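Putative metal-dependent isothiocyanate hydrolase SaxA (PDB 6BRM) probably hydrolyses isothiocyanates at a pair of zinc ions bound at the edge of a metallo-beta-lactamase-type beta sandwich. Local coordinates at residues T4-A9 / A49-V54; K18-D23 / A62-H67; E156-I161 / K179-V184. One frame throughout, in Å; residues are numbered along the deposited sequence.

Contact 1 (T4-A9 / A49-V54); sequences TQIRNA and ALPVPV
Ile6 and Arg7 of strand 2-7 lie alongside Pro51 and Leu50 of an irregular loop, with the alpha carbons of Ile6 and Pro51 6.6 Å apart and no hydrogen bond joining the two segments. The contact therefore rests on side chains. Ile6 serves three loop residues with two branches: its methyl CG2 meets Leu50 CD2 at 4.0 Å, and also the proline ring at Pro51 CD, while CD1 reaches Val52 CG2 at 4.0 Å. With CG1 beside the backbone N (chi1 -62°) and CG2 beside the carbonyl carbon, the two branches part and meet different loop residues. Pro51 adds a backbone touch, with its CG 3.5 Å from Ile6 O.

Arg7 points at the loop and approaches it in another way. Its chain bends at chi2 and chi3, which lays one face of the guanidinium against the Ala49-Leu50 peptide, over Ala49 C and Leu50 N, with Arg7 NH2 3.7 Å from Ala49 C, while Leu50 CD2 packs beside NH1. Its two terminal nitrogens bond to carbonyls outside the pair, NH1 to Met25 O and NH2 to Val48 O and Ala27 O, which helps fix the group's rotation and ties the strand to two parts of the long loop. Within the strand segment, Gln5 NE2 donates to Asn8 O at 2.7 Å, closing the chain back on itself, and Asn8 ND2 bonds to the carbonyl of the zinc ligand Asp71. Ile6 and Arg7 both face Thr10 on the neighbouring strand, the signature of a classic beta bulge, at the strand end that leads through Asn8 to the zinc ligands Asp71 and His221.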
ATOM      1  N   THR B   4     -22.848 -16.459   2.443  1.00 56.24           N
ATOM      2  CA  THR B   4     -24.015 -15.937   3.154  1.00 56.01           C
ATOM      3  C   THR B   4     -23.659 -14.600   3.796  1.00 56.66           C
ATOM      4  O   THR B   4     -22.719 -14.525   4.581  1.00 56.35           O
ATOM      5  CB  THR B   4     -24.486 -16.903   4.267  1.00 56.20           C
ATOM      6  OG1 THR B   4     -24.463 -18.255   3.790  1.00 58.36           O
ATOM      7  CG2 THR B   4     -25.894 -16.558   4.737  1.00 56.57           C
ATOM      8  N   GLN B   5     -24.401 -13.548   3.453  1.00 57.76           N
ATOM      9  CA  GLN B   5     -24.329 -12.284   4.184  1.00 58.66           C
ATOM     10  C   GLN B   5     -25.040 -12.502   5.516  1.00 60.50           C
ATOM     11  O   GLN B   5     -26.183 -12.972   5.533  1.00 61.84           O
ATOM     12  CB  GLN B   5     -25.008 -11.160   3.387  1.00 59.15           C
ATOM     13  CG  GLN B   5     -25.020  -9.777   4.044  1.00 59.90           C
ATOM     14  CD  GLN B   5     -23.639  -9.169   4.228  1.00 59.17           C
ATOM     15  OE1 GLN B   5     -22.678  -9.551   3.560  1.00 62.03           O
ATOM     16  NE2 GLN B   5     -23.538  -8.208   5.134  1.00 56.11           N
ATOM     17  N   ILE B   6     -24.358 -12.194   6.621  1.00 61.53           N
ATOM     18  CA  ILE B   6     -24.957 -12.256   7.962  1.00 61.85           C
ATOM     19  C   ILE B   6     -25.387 -10.837   8.354  1.00 61.77           C
ATOM     20  O   ILE B   6     -26.564 -10.506   8.224  1.00 63.91           O
ATOM     21  CB  ILE B   6     -24.003 -12.912   8.997  1.00 62.31           C
ATOM     22  CG1 ILE B   6     -23.696 -14.369   8.613  1.00 62.64           C
ATOM     23  CG2 ILE B   6     -24.579 -12.836  10.408  1.00 62.64           C
ATOM     24  CD1 ILE B   6     -24.840 -15.353   8.793  1.00 63.23           C
ATOM     25  N   ARG B   7     -24.444 -10.005   8.806  1.00 60.82           N
ATOM     26  CA  ARG B   7     -24.695  -8.582   9.087  1.00 60.92           C
ATOM     27  C   ARG B   7     -23.364  -7.832   9.214  1.00 59.26           C
ATOM     28  O   ARG B   7     -22.432  -8.327   9.852  1.00 59.59           O
ATOM     29  CB  ARG B   7     -25.562  -8.392  10.346  1.00 60.76           C
ATOM     30  CG  ARG B   7     -24.958  -8.916  11.647  1.00 62.03           C
ATOM     31  CD  ARG B   7     -24.491  -7.805  12.587  1.00 61.79           C
ATOM     32  NE  ARG B   7     -25.523  -7.442  13.565  1.00 60.78           N
ATOM     33  CZ  ARG B   7     -25.770  -8.081  14.714  1.00 59.75           C
ATOM     34  NH1 ARG B   7     -25.068  -9.152  15.084  1.00 58.55           N
ATOM     35  NH2 ARG B   7     -26.741  -7.643  15.514  1.00 59.93           N
ATOM     36  N   ASN B   8     -23.289  -6.649   8.602  1.00 57.19           N
ATOM     37  CA  ASN B   8     -22.041  -5.882   8.453  1.00 54.99           C
ATOM     38  C   ASN B   8     -21.041  -6.694   7.599  1.00 55.15           C
ATOM     39  O   ASN B   8     -21.431  -7.174   6.531  1.00 57.42           O
ATOM     40  CB  ASN B   8     -21.494  -5.430   9.825  1.00 53.26           C
ATOM     41  CG  ASN B   8     -20.565  -4.224   9.727  1.00 52.80           C
ATOM     42  OD1 ASN B   8     -20.876  -3.227   9.068  1.00 51.27           O
ATOM     43  ND2 ASN B   8     -19.418  -4.310  10.391  1.00 53.08           N
ATOM     44  N   ALA B   9     -19.785  -6.849   8.033  1.00 54.32           N
ATOM     45  CA  ALA B   9     -18.788  -7.641   7.304  1.00 53.32           C
ATOM     46  C   ALA B   9     -18.781  -9.109   7.732  1.00 52.70           C
ATOM     47  O   ALA B   9     -17.979  -9.898   7.222  1.00 52.26           O
ATOM     48  CB  ALA B   9     -17.405  -7.036   7.492  1.00 53.61           C
ATOM     49  N   ALA B  49     -30.668  -6.924  14.233  1.00 65.17           N
ATOM     50  CA  ALA B  49     -30.381  -8.201  14.891  1.00 65.14           C
ATOM     51  C   ALA B  49     -29.713  -9.189  13.931  1.00 65.60           C
ATOM     52  O   ALA B  49     -29.546  -8.903  12.744  1.00 65.42           O
ATOM     53  CB  ALA B  49     -31.664  -8.803  15.448  1.00 65.16           C
ATOM     54  N   LEU B  50     -29.332 -10.351  14.459  1.00 65.84           N
ATOM     55  CA  LEU B  50     -28.834 -11.452  13.634  1.00 66.37           C
ATOM     56  C   LEU B  50     -29.997 -12.098  12.872  1.00 66.63           C
ATOM     57  O   LEU B  50     -31.037 -12.384  13.470  1.00 67.39           O
ATOM     58  CB  LEU B  50     -28.147 -12.516  14.494  1.00 66.99           C
ATOM     59  CG  LEU B  50     -26.827 -12.122  15.161  1.00 67.81           C
ATOM     60  CD1 LEU B  50     -26.493 -13.083  16.292  1.00 67.88           C
ATOM     61  CD2 LEU B  50     -25.696 -12.077  14.142  1.00 68.43           C
ATOM     62  N   PRO B  51     -29.821 -12.352  11.560  1.00 66.93           N
ATOM     63  CA  PRO B  51     -30.889 -12.987  10.782  1.00 66.60           C
ATOM     64  C   PRO B  51     -31.052 -14.494  11.039  1.00 66.17           C
ATOM     65  O   PRO B  51     -32.036 -15.078  10.585  1.00 64.06           O
ATOM     66  CB  PRO B  51     -30.456 -12.730   9.337  1.00 66.76           C
ATOM     67  CG  PRO B  51     -28.970 -12.716   9.403  1.00 67.16           C
ATOM     68  CD  PRO B  51     -28.604 -12.151  10.748  1.00 66.66           C
ATOM     69  N   VAL B  52     -30.090 -15.105  11.737  1.00 66.83           N
ATOM     70  CA  VAL B  52     -30.140 -16.518  12.126  1.00 66.71           C
ATOM     71  C   VAL B  52     -29.601 -16.670  13.553  1.00 67.10           C
ATOM     72  O   VAL B  52     -28.951 -15.752  14.057  1.00 67.58           O
ATOM     73  CB  VAL B  52     -29.314 -17.401  11.156  1.00 67.42           C
ATOM     74  CG1 VAL B  52     -30.074 -17.622   9.855  1.00 67.10           C
ATOM     75  CG2 VAL B  52     -27.939 -16.798  10.887  1.00 66.91           C
ATOM     76  N   PRO B  53     -29.871 -17.820  14.214  1.00 67.67           N
ATOM     77  CA  PRO B  53     -29.289 -18.047  15.547  1.00 69.38           C
ATOM     78  C   PRO B  53     -27.774 -18.250  15.514  1.00 70.77           C
ATOM     79  O   PRO B  53     -27.216 -18.588  14.468  1.00 71.95           O
ATOM     80  CB  PRO B  53     -29.995 -19.321  16.034  1.00 67.74           C
ATOM     81  CG  PRO B  53     -30.444 -20.006  14.793  1.00 67.89           C
ATOM     82  CD  PRO B  53     -30.804 -18.902  13.844  1.00 67.87           C
ATOM     83  N   VAL B  54     -27.128 -18.041  16.659  1.00 72.61           N
ATOM     84  CA  VAL B  54     -25.665 -18.176  16.772  1.00 73.27           C
ATOM     85  C   VAL B  54     -25.146 -19.604  16.558  1.00 75.52           C
ATOM     86  O   VAL B  54     -24.012 -19.781  16.112  1.00 76.66           O
ATOM     87  CB  VAL B  54     -25.114 -17.639  18.117  1.00 73.30           C
ATOM     88  CG1 VAL B  54     -25.457 -16.163  18.285  1.00 73.59           C
ATOM     89  CG2 VAL B  54     -25.602 -18.468  19.307  1.00 74.19           C
TER

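Contact 2 (K18-D23 / A62-H67); sequences KKFLID and AVILTH. With ZN (zinc ion), chain L.
Phe20, Leu21 and Ile22 pair in parallel with Ala62, Val63 and Ile64, two strands of a beta-alpha-beta unit whose connection carries helix 54-58. The axes of the short segments 18-22 and 62-64 cross at 35°. Phe20 turns its ring to the face shared by Ala62 and Ile64: Ile64 CD1 lies obliquely to the ring, 4.0 Å from Phe20 CD1, and the carbonyl Ala62 O sits near the ring plane at its edge. Phe151 of the second sheet meets both Phe20 and Ile64, so this face belongs to the core between the sheets.

Leu21 contributes two backbone bonds, its N donating to Ala62 O and its carbonyl accepting from Ile64 N at 3.0 Å. Its side chain goes to the other face with Val63, whose CG1 approaches Leu21 O. Ile22 returns to the first face, side by side with Ile64 and pointing the same way, with Ile22 CG1 4.1 Å from Ile64 CB.

At Asp23 the strand pairing gives way to a side-chain grip. Its N donates to Ile64 O at 2.9 Å, and the carboxylate, with CG set beside the backbone N (chi1 -62°), reaches across to Thr66. Both oxygens are met on their syn sides, somewhat out of the carboxylate plane: OD1 by Thr66 N at 3.1 Å, and OD2 by the Thr66 hydroxyl as donor at 2.7 Å. Asp23 OD2 also bonds to ND1 of His72, a ligand of the second zinc, so the aspartate is a second-shell residue to both metals; His69, His128 and Asp164 complete the site of His67. The chain of hydrogen bonds ends in His67: its ND1 donates to Thr66 OG1 at 2.9 Å, nearly in the ring plane, while NE2 binds zinc at 2.2 Å.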
ATOM      1  N   LYS B  18     -15.176 -26.778   2.758  1.00 51.90           N
ATOM      2  CA  LYS B  18     -14.830 -26.246   4.087  1.00 52.98           C
ATOM      3  C   LYS B  18     -15.663 -25.000   4.353  1.00 52.88           C
ATOM      4  O   LYS B  18     -15.936 -24.240   3.426  1.00 53.06           O
ATOM      5  CB  LYS B  18     -13.345 -25.873   4.166  1.00 53.99           C
ATOM      6  CG  LYS B  18     -12.374 -26.996   3.837  1.00 55.37           C
ATOM      7  CD  LYS B  18     -12.435 -28.135   4.850  1.00 56.57           C
ATOM      8  CE  LYS B  18     -11.405 -29.220   4.558  1.00 57.72           C
ATOM      9  NZ  LYS B  18     -11.407 -29.682   3.138  1.00 58.99           N
ATOM     10  N   LYS B  19     -16.056 -24.799   5.613  1.00 53.31           N
ATOM     11  CA  LYS B  19     -16.827 -23.622   6.033  1.00 52.82           C
ATOM     12  C   LYS B  19     -15.976 -22.685   6.889  1.00 51.58           C
ATOM     13  O   LYS B  19     -15.247 -23.137   7.773  1.00 50.65           O
ATOM     14  CB  LYS B  19     -18.052 -24.046   6.837  1.00 54.84           C
ATOM     15  CG  LYS B  19     -19.124 -24.755   6.027  1.00 57.13           C
ATOM     16  CD  LYS B  19     -20.413 -24.907   6.825  1.00 58.34           C
ATOM     17  CE  LYS B  19     -21.219 -23.614   6.858  1.00 59.62           C
ATOM     18  NZ  LYS B  19     -22.463 -23.731   7.667  1.00 60.85           N
ATOM     19  N   PHE B  20     -16.085 -21.384   6.622  1.00 50.65           N
ATOM     20  CA  PHE B  20     -15.401 -20.346   7.396  1.00 48.66           C
ATOM     21  C   PHE B  20     -16.419 -19.334   7.892  1.00 49.41           C
ATOM     22  O   PHE B  20     -17.462 -19.150   7.268  1.00 50.06           O
ATOM     23  CB  PHE B  20     -14.370 -19.611   6.535  1.00 47.72           C
ATOM     24  CG  PHE B  20     -13.425 -20.521   5.812  1.00 46.97           C
ATOM     25  CD1 PHE B  20     -12.394 -21.156   6.497  1.00 47.09           C
ATOM     26  CD2 PHE B  20     -13.565 -20.752   4.452  1.00 46.26           C
ATOM     27  CE1 PHE B  20     -11.516 -22.001   5.837  1.00 46.05           C
ATOM     28  CE2 PHE B  20     -12.691 -21.596   3.784  1.00 47.09           C
ATOM     29  CZ  PHE B  20     -11.665 -22.221   4.477  1.00 47.06           C
ATOM     30  N   LEU B  21     -16.101 -18.688   9.014  1.00 48.27           N
ATOM     31  CA  LEU B  21     -16.852 -17.544   9.520  1.00 47.16           C
ATOM     32  C   LEU B  21     -15.886 -16.367   9.565  1.00 47.71           C
ATOM     33  O   LEU B  21     -14.989 -16.338  10.405  1.00 46.98           O
ATOM     34  CB  LEU B  21     -17.421 -17.853  10.912  1.00 46.59           C
ATOM     35  CG  LEU B  21     -18.108 -16.749  11.730  1.00 46.17           C
ATOM     36  CD1 LEU B  21     -19.287 -16.116  11.006  1.00 45.48           C
ATOM     37  CD2 LEU B  21     -18.557 -17.314  13.070  1.00 46.53           C
ATOM     38  N   ILE B  22     -16.062 -15.412   8.649  1.00 48.20           N
ATOM     39  CA  ILE B  22     -15.176 -14.254   8.543  1.00 48.86           C
ATOM     40  C   ILE B  22     -15.756 -13.096   9.352  1.00 50.95           C
ATOM     41  O   ILE B  22     -16.907 -12.716   9.141  1.00 53.50           O
ATOM     42  CB  ILE B  22     -14.966 -13.821   7.066  1.00 49.09           C
ATOM     43  CG1 ILE B  22     -14.256 -14.934   6.267  1.00 49.87           C
ATOM     44  CG2 ILE B  22     -14.177 -12.513   6.980  1.00 48.58           C
ATOM     45  CD1 ILE B  22     -15.176 -15.772   5.405  1.00 50.25           C
ATOM     46  N   ASP B  23     -14.949 -12.548  10.266  1.00 51.18           N
ATOM     47  CA  ASP B  23     -15.280 -11.343  11.041  1.00 51.65           C
ATOM     48  C   ASP B  23     -16.605 -11.434  11.823  1.00 51.94           C
ATOM     49  O   ASP B  23     -17.577 -10.751  11.485  1.00 52.24           O
ATOM     50  CB  ASP B  23     -15.268 -10.111  10.126  1.00 53.41           C
ATOM     51  CG  ASP B  23     -13.898  -9.843   9.518  1.00 54.05           C
ATOM     52  OD1 ASP B  23     -13.011 -10.719   9.609  1.00 55.19           O
ATOM     53  OD2 ASP B  23     -13.710  -8.749   8.947  1.00 53.30           O
ATOM     54  N   ALA B  62     -13.058 -23.040  10.724  1.00 50.99           N
ATOM     55  CA  ALA B  62     -12.210 -22.005  11.322  1.00 51.00           C
ATOM     56  C   ALA B  62     -12.804 -20.605  11.169  1.00 49.71           C
ATOM     57  O   ALA B  62     -13.605 -20.354  10.273  1.00 48.85           O
ATOM     58  CB  ALA B  62     -10.819 -22.052  10.709  1.00 51.42           C
ATOM     59  N   VAL B  63     -12.389 -19.708  12.061  1.00 49.59           N
ATOM     60  CA  VAL B  63     -12.780 -18.299  12.036  1.00 50.10           C
ATOM     61  C   VAL B  63     -11.629 -17.499  11.420  1.00 49.42           C
ATOM     62  O   VAL B  63     -10.462 -17.835  11.626  1.00 48.84           O
ATOM     63  CB  VAL B  63     -13.091 -17.793  13.468  1.00 51.13           C
ATOM     64  CG1 VAL B  63     -13.403 -16.304  13.487  1.00 51.29           C
ATOM     65  CG2 VAL B  63     -14.258 -18.572  14.071  1.00 51.84           C
ATOM     66  N   ILE B  64     -11.958 -16.449  10.667  1.00 49.63           N
ATOM     67  CA  ILE B  64     -10.947 -15.581  10.054  1.00 49.80           C
ATOM     68  C   ILE B  64     -11.212 -14.127  10.458  1.00 50.82           C
ATOM     69  O   ILE B  64     -12.292 -13.601  10.196  1.00 53.94           O
ATOM     70  CB  ILE B  64     -10.915 -15.720   8.511  1.00 49.90           C
ATOM     71  CG1 ILE B  64     -10.904 -17.203   8.096  1.00 50.38           C
ATOM     72  CG2 ILE B  64      -9.687 -15.012   7.940  1.00 49.87           C
ATOM     73  CD1 ILE B  64     -10.979 -17.445   6.604  1.00 50.25           C
ATOM     74  N   LEU B  65     -10.223 -13.499  11.102  1.00 49.57           N
ATOM     75  CA  LEU B  65     -10.289 -12.092  11.515  1.00 48.80           C
ATOM     76  C   LEU B  65      -9.377 -11.245  10.630  1.00 49.46           C
ATOM     77  O   LEU B  65      -8.152 -11.416  10.657  1.00 47.65           O
ATOM     78  CB  LEU B  65      -9.851 -11.934  12.979  1.00 48.64           C
ATOM     79  CG  LEU B  65     -10.885 -12.067  14.106  1.00 48.89           C
ATOM     80  CD1 LEU B  65     -12.001 -13.045  13.773  1.00 49.38           C
ATOM     81  CD2 LEU B  65     -10.190 -12.476  15.399  1.00 48.14           C
ATOM     82  N   THR B  66      -9.980 -10.330   9.866  1.00 49.41           N
ATOM     83  CA  THR B  66      -9.232  -9.370   9.050  1.00 49.35           C
ATOM     84  C   THR B  66      -8.534  -8.338   9.936  1.00 49.75           C
ATOM     85  O   THR B  66      -7.420  -7.912   9.636  1.00 50.25           O
ATOM     86  CB  THR B  66     -10.138  -8.634   8.042  1.00 49.97           C
ATOM     87  OG1 THR B  66     -11.163  -7.910   8.737  1.00 51.82           O
ATOM     88  CG2 THR B  66     -10.773  -9.621   7.066  1.00 49.68           C
ATOM     89  N   HIS B  67      -9.220  -7.929  11.004  1.00 49.20           N
ATOM     90  CA  HIS B  67      -8.658  -7.070  12.056  1.00 49.10           C
ATOM     91  C   HIS B  67      -9.575  -7.082  13.288  1.00 49.53           C
ATOM     92  O   HIS B  67     -10.648  -7.696  13.260  1.00 48.40           O
ATOM     93  CB  HIS B  67      -8.407  -5.633  11.553  1.00 49.29           C
ATOM     94  CG  HIS B  67      -9.629  -4.914  11.066  1.00 48.04           C
ATOM     95  ND1 HIS B  67     -10.595  -5.510  10.283  1.00 47.34           N
ATOM     96  CD2 HIS B  67     -10.011  -3.622  11.209  1.00 48.09           C
ATOM     97  CE1 HIS B  67     -11.530  -4.624   9.988  1.00 47.04           C
ATOM     98  NE2 HIS B  67     -11.203  -3.469  10.539  1.00 46.57           N
TER
HETATM   99 ZN    ZN L 301     -12.261  -1.528  10.531  1.00 48.41          ZN
HETATM  100  O   HOH W   1     -14.223  -1.328  11.477  1.00 47.57           O

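Contact 3 (E156-I161 / K179-V184); sequences EKTIYI and KPEIVV
Ile159 and Ile182 stand on one face of a parallel strand pair with Ile161 and Val184, whereas Tyr160 and Val183 occupy the reverse, and the two faces pack differently. On the first, Ile159 sends its longer branch beside its carbonyl carbon (chi1 176°), so that CD1 slants across and touches two methyls of the neighbouring strand, 3.6 Å from Val184 CG2 and 3.8 Å from Ile182 CG2. Ile161 instead lies side by side with Val184, its CG1 4.0 Å from Val184 CB.

On the other face, Tyr160, Pro180 and Val183 all point the same way. The proline packs closest to the root of the tyrosine, Pro180 CG to Tyr160 CB 3.5 Å, while Val183 CG1 comes obliquely to the ring at CD2. Residues of helix 169-178, among them Leu175, lie against both Tyr160 and Val183.

Just ahead of the strands the chemistry turns polar. Glu181 bends at chi2 and crosses Lys157 at about a right angle, its OE1 set against the root of the lysine chain at CB and CG; Lys157 NZ stays 5.0 Å from Glu181 OE1, so no salt bridge forms. The backbone pairing also strengthens along the strands: Thr158 O draws two weak bonds, from Glu181 N and Ile182 N, before the firm pair Tyr160 N to Ile182 O at 2.9 Å and Val184 N to Tyr160 O at 2.8 Å. The parallel strands and the helix between them make a beta-alpha-beta unit, with the helix against the tyrosine face and the isoleucine face turned to the other sheet, the layering of the metallo-beta-lactamase alpha-beta-beta-alpha sandwich.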
ATOM      1  N   GLU B 156     -13.702 -24.449  -8.304  1.00 51.31           N
ATOM      2  CA  GLU B 156     -14.303 -23.332  -7.572  1.00 50.99           C
ATOM      3  C   GLU B 156     -13.785 -22.003  -8.134  1.00 52.33           C
ATOM      4  O   GLU B 156     -12.601 -21.879  -8.449  1.00 53.44           O
ATOM      5  CB  GLU B 156     -13.975 -23.442  -6.075  1.00 48.81           C
ATOM      6  CG  GLU B 156     -15.003 -22.796  -5.154  1.00 47.88           C
ATOM      7  CD  GLU B 156     -16.038 -23.773  -4.611  1.00 47.13           C
ATOM      8  OE1 GLU B 156     -17.207 -23.706  -5.041  1.00 47.19           O
ATOM      9  OE2 GLU B 156     -15.689 -24.607  -3.749  1.00 44.60           O
ATOM     10  N   LYS B 157     -14.671 -21.018  -8.264  1.00 51.95           N
ATOM     11  CA  LYS B 157     -14.277 -19.685  -8.727  1.00 51.47           C
ATOM     12  C   LYS B 157     -13.457 -18.963  -7.662  1.00 50.77           C
ATOM     13  O   LYS B 157     -13.521 -19.302  -6.473  1.00 52.41           O
ATOM     14  CB  LYS B 157     -15.503 -18.844  -9.093  1.00 52.61           C
ATOM     15  CG  LYS B 157     -16.294 -19.383 -10.274  1.00 52.78           C
ATOM     16  CD  LYS B 157     -17.399 -18.425 -10.683  1.00 53.28           C
ATOM     17  CE  LYS B 157     -17.921 -18.729 -12.076  1.00 54.43           C
ATOM     18  NZ  LYS B 157     -18.899 -17.695 -12.522  1.00 55.50           N
ATOM     19  N   THR B 158     -12.692 -17.968  -8.102  1.00 48.37           N
ATOM     20  CA  THR B 158     -11.824 -17.189  -7.225  1.00 46.33           C
ATOM     21  C   THR B 158     -12.627 -16.055  -6.595  1.00 44.96           C
ATOM     22  O   THR B 158     -13.286 -15.297  -7.311  1.00 46.08           O
ATOM     23  CB  THR B 158     -10.632 -16.602  -8.013  1.00 46.30           C
ATOM     24  OG1 THR B 158      -9.961 -17.654  -8.723  1.00 47.07           O
ATOM     25  CG2 THR B 158      -9.640 -15.914  -7.080  1.00 46.22           C
ATOM     26  N   ILE B 159     -12.560 -15.931  -5.269  1.00 42.99           N
ATOM     27  CA  ILE B 159     -13.282 -14.870  -4.537  1.00 42.20           C
ATOM     28  C   ILE B 159     -12.288 -14.002  -3.766  1.00 40.23           C
ATOM     29  O   ILE B 159     -11.341 -14.517  -3.178  1.00 38.13           O
ATOM     30  CB  ILE B 159     -14.396 -15.411  -3.591  1.00 41.88           C
ATOM     31  CG1 ILE B 159     -15.037 -14.254  -2.803  1.00 43.43           C
ATOM     32  CG2 ILE B 159     -13.861 -16.449  -2.619  1.00 42.30           C
ATOM     33  CD1 ILE B 159     -16.369 -14.559  -2.149  1.00 44.57           C
ATOM     34  N   TYR B 160     -12.534 -12.689  -3.777  1.00 40.51           N
ATOM     35  CA  TYR B 160     -11.707 -11.701  -3.078  1.00 40.27           C
ATOM     36  C   TYR B 160     -12.560 -10.893  -2.102  1.00 39.80           C
ATOM     37  O   TYR B 160     -13.400 -10.108  -2.525  1.00 40.22           O
ATOM     38  CB  TYR B 160     -11.039 -10.773  -4.107  1.00 39.42           C
ATOM     39  CG  TYR B 160     -10.194  -9.628  -3.559  1.00 38.75           C
ATOM     40  CD1 TYR B 160      -9.492  -9.737  -2.355  1.00 39.30           C
ATOM     41  CD2 TYR B 160     -10.065  -8.444  -4.278  1.00 39.01           C
ATOM     42  CE1 TYR B 160      -8.710  -8.692  -1.876  1.00 39.50           C
ATOM     43  CE2 TYR B 160      -9.283  -7.397  -3.810  1.00 39.74           C
ATOM     44  CZ  TYR B 160      -8.608  -7.526  -2.610  1.00 40.12           C
ATOM     45  OH  TYR B 160      -7.839  -6.487  -2.142  1.00 41.51           O
ATOM     46  N   ILE B 161     -12.356 -11.108  -0.802  1.00 40.43           N
ATOM     47  CA  ILE B 161     -12.928 -10.244   0.232  1.00 41.06           C
ATOM     48  C   ILE B 161     -11.929  -9.118   0.493  1.00 42.08           C
ATOM     49  O   ILE B 161     -10.899  -9.341   1.129  1.00 42.90           O
ATOM     50  CB  ILE B 161     -13.239 -11.019   1.536  1.00 41.05           C
ATOM     51  CG1 ILE B 161     -14.368 -12.042   1.295  1.00 41.60           C
ATOM     52  CG2 ILE B 161     -13.616 -10.061   2.670  1.00 41.29           C
ATOM     53  CD1 ILE B 161     -13.903 -13.475   1.184  1.00 41.78           C
ATOM     54  N   LYS B 179      -7.299 -11.641 -10.350  1.00 47.21           N
ATOM     55  CA  LYS B 179      -8.416 -11.569 -11.312  1.00 50.26           C
ATOM     56  C   LYS B 179      -9.681 -12.297 -10.836  1.00 50.85           C
ATOM     57  O   LYS B 179     -10.131 -13.252 -11.479  1.00 50.74           O
ATOM     58  CB  LYS B 179      -7.970 -12.080 -12.692  1.00 51.75           C
ATOM     59  CG  LYS B 179      -6.762 -11.339 -13.259  1.00 52.58           C
ATOM     60  CD  LYS B 179      -6.840 -11.148 -14.768  1.00 52.56           C
ATOM     61  CE  LYS B 179      -7.770 -10.003 -15.146  1.00 53.46           C
ATOM     62  NZ  LYS B 179      -7.669  -9.638 -16.585  1.00 53.94           N
ATOM     63  N   PRO B 180     -10.258 -11.848  -9.702  1.00 52.64           N
ATOM     64  CA  PRO B 180     -11.395 -12.569  -9.129  1.00 53.11           C
ATOM     65  C   PRO B 180     -12.678 -12.380  -9.928  1.00 53.54           C
ATOM     66  O   PRO B 180     -12.956 -11.272 -10.384  1.00 55.10           O
ATOM     67  CB  PRO B 180     -11.549 -11.948  -7.728  1.00 52.97           C
ATOM     68  CG  PRO B 180     -10.408 -10.998  -7.555  1.00 52.75           C
ATOM     69  CD  PRO B 180      -9.957 -10.631  -8.926  1.00 52.58           C
ATOM     70  N   GLU B 181     -13.442 -13.457 -10.095  1.00 54.75           N
ATOM     71  CA  GLU B 181     -14.796 -13.365 -10.651  1.00 57.26           C
ATOM     72  C   GLU B 181     -15.769 -12.739  -9.636  1.00 55.39           C
ATOM     73  O   GLU B 181     -16.776 -12.152 -10.025  1.00 54.36           O
ATOM     74  CB  GLU B 181     -15.312 -14.743 -11.103  1.00 60.37           C
ATOM     75  CG  GLU B 181     -14.544 -15.365 -12.269  1.00 62.59           C
ATOM     76  CD  GLU B 181     -13.553 -16.439 -11.840  1.00 66.42           C
ATOM     77  OE1 GLU B 181     -13.967 -17.610 -11.685  1.00 68.77           O
ATOM     78  OE2 GLU B 181     -12.356 -16.120 -11.673  1.00 70.09           O
ATOM     79  N   ILE B 182     -15.459 -12.875  -8.345  1.00 54.89           N
ATOM     80  CA  ILE B 182     -16.263 -12.313  -7.255  1.00 54.53           C
ATOM     81  C   ILE B 182     -15.390 -11.410  -6.381  1.00 51.53           C
ATOM     82  O   ILE B 182     -14.374 -11.857  -5.843  1.00 49.44           O
ATOM     83  CB  ILE B 182     -16.859 -13.430  -6.367  1.00 56.50           C
ATOM     84  CG1 ILE B 182     -17.715 -14.395  -7.203  1.00 57.36           C
ATOM     85  CG2 ILE B 182     -17.692 -12.840  -5.231  1.00 57.02           C
ATOM     86  CD1 ILE B 182     -17.867 -15.758  -6.569  1.00 58.48           C
ATOM     87  N   VAL B 183     -15.797 -10.151  -6.237  1.00 51.05           N
ATOM     88  CA  VAL B 183     -15.120  -9.191  -5.361  1.00 50.19           C
ATOM     89  C   VAL B 183     -16.122  -8.698  -4.315  1.00 48.74           C
ATOM     90  O   VAL B 183     -17.073  -7.996  -4.658  1.00 49.06           O
ATOM     91  CB  VAL B 183     -14.543  -8.000  -6.162  1.00 50.69           C
ATOM     92  CG1 VAL B 183     -13.693  -7.105  -5.270  1.00 51.54           C
ATOM     93  CG2 VAL B 183     -13.699  -8.502  -7.326  1.00 51.17           C
ATOM     94  N   VAL B 184     -15.906  -9.073  -3.052  1.00 47.34           N
ATOM     95  CA  VAL B 184     -16.773  -8.658  -1.944  1.00 46.96           C
ATOM     96  C   VAL B 184     -16.215  -7.373  -1.322  1.00 47.12           C
ATOM     97  O   VAL B 184     -15.123  -7.384  -0.749  1.00 46.34           O
ATOM     98  CB  VAL B 184     -16.898  -9.754  -0.856  1.00 47.14           C
ATOM     99  CG1 VAL B 184     -17.958  -9.372   0.176  1.00 47.21           C
ATOM    100  CG2 VAL B 184     -17.230 -11.103  -1.478  1.00 47.32           C
TER

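Contacts 2 and 3 are buried parallel strand pairs of beta-alpha-beta units, one in each sheet of the sandwich, and they turn apolar faces into the same inter-sheet core without touching each other. Contact 1 is only partly buried: the end of an inner strand meets an irregular loop through side chains. Contacts 1 and 2 share a sheet and touch where Ala9 packs on Asp23. Their chemistry differs with their place in the fold: 18-23/62-67 passes from apolar pairing to a carboxylate-threonine-histidine chain of hydrogen bonds at zinc, 4-9/49-54 joins a strand end to the loop by an arginine held by carbonyls and comes near the site through Asn8, and 156-161/179-184 stays hydrophobic with a polar outer end.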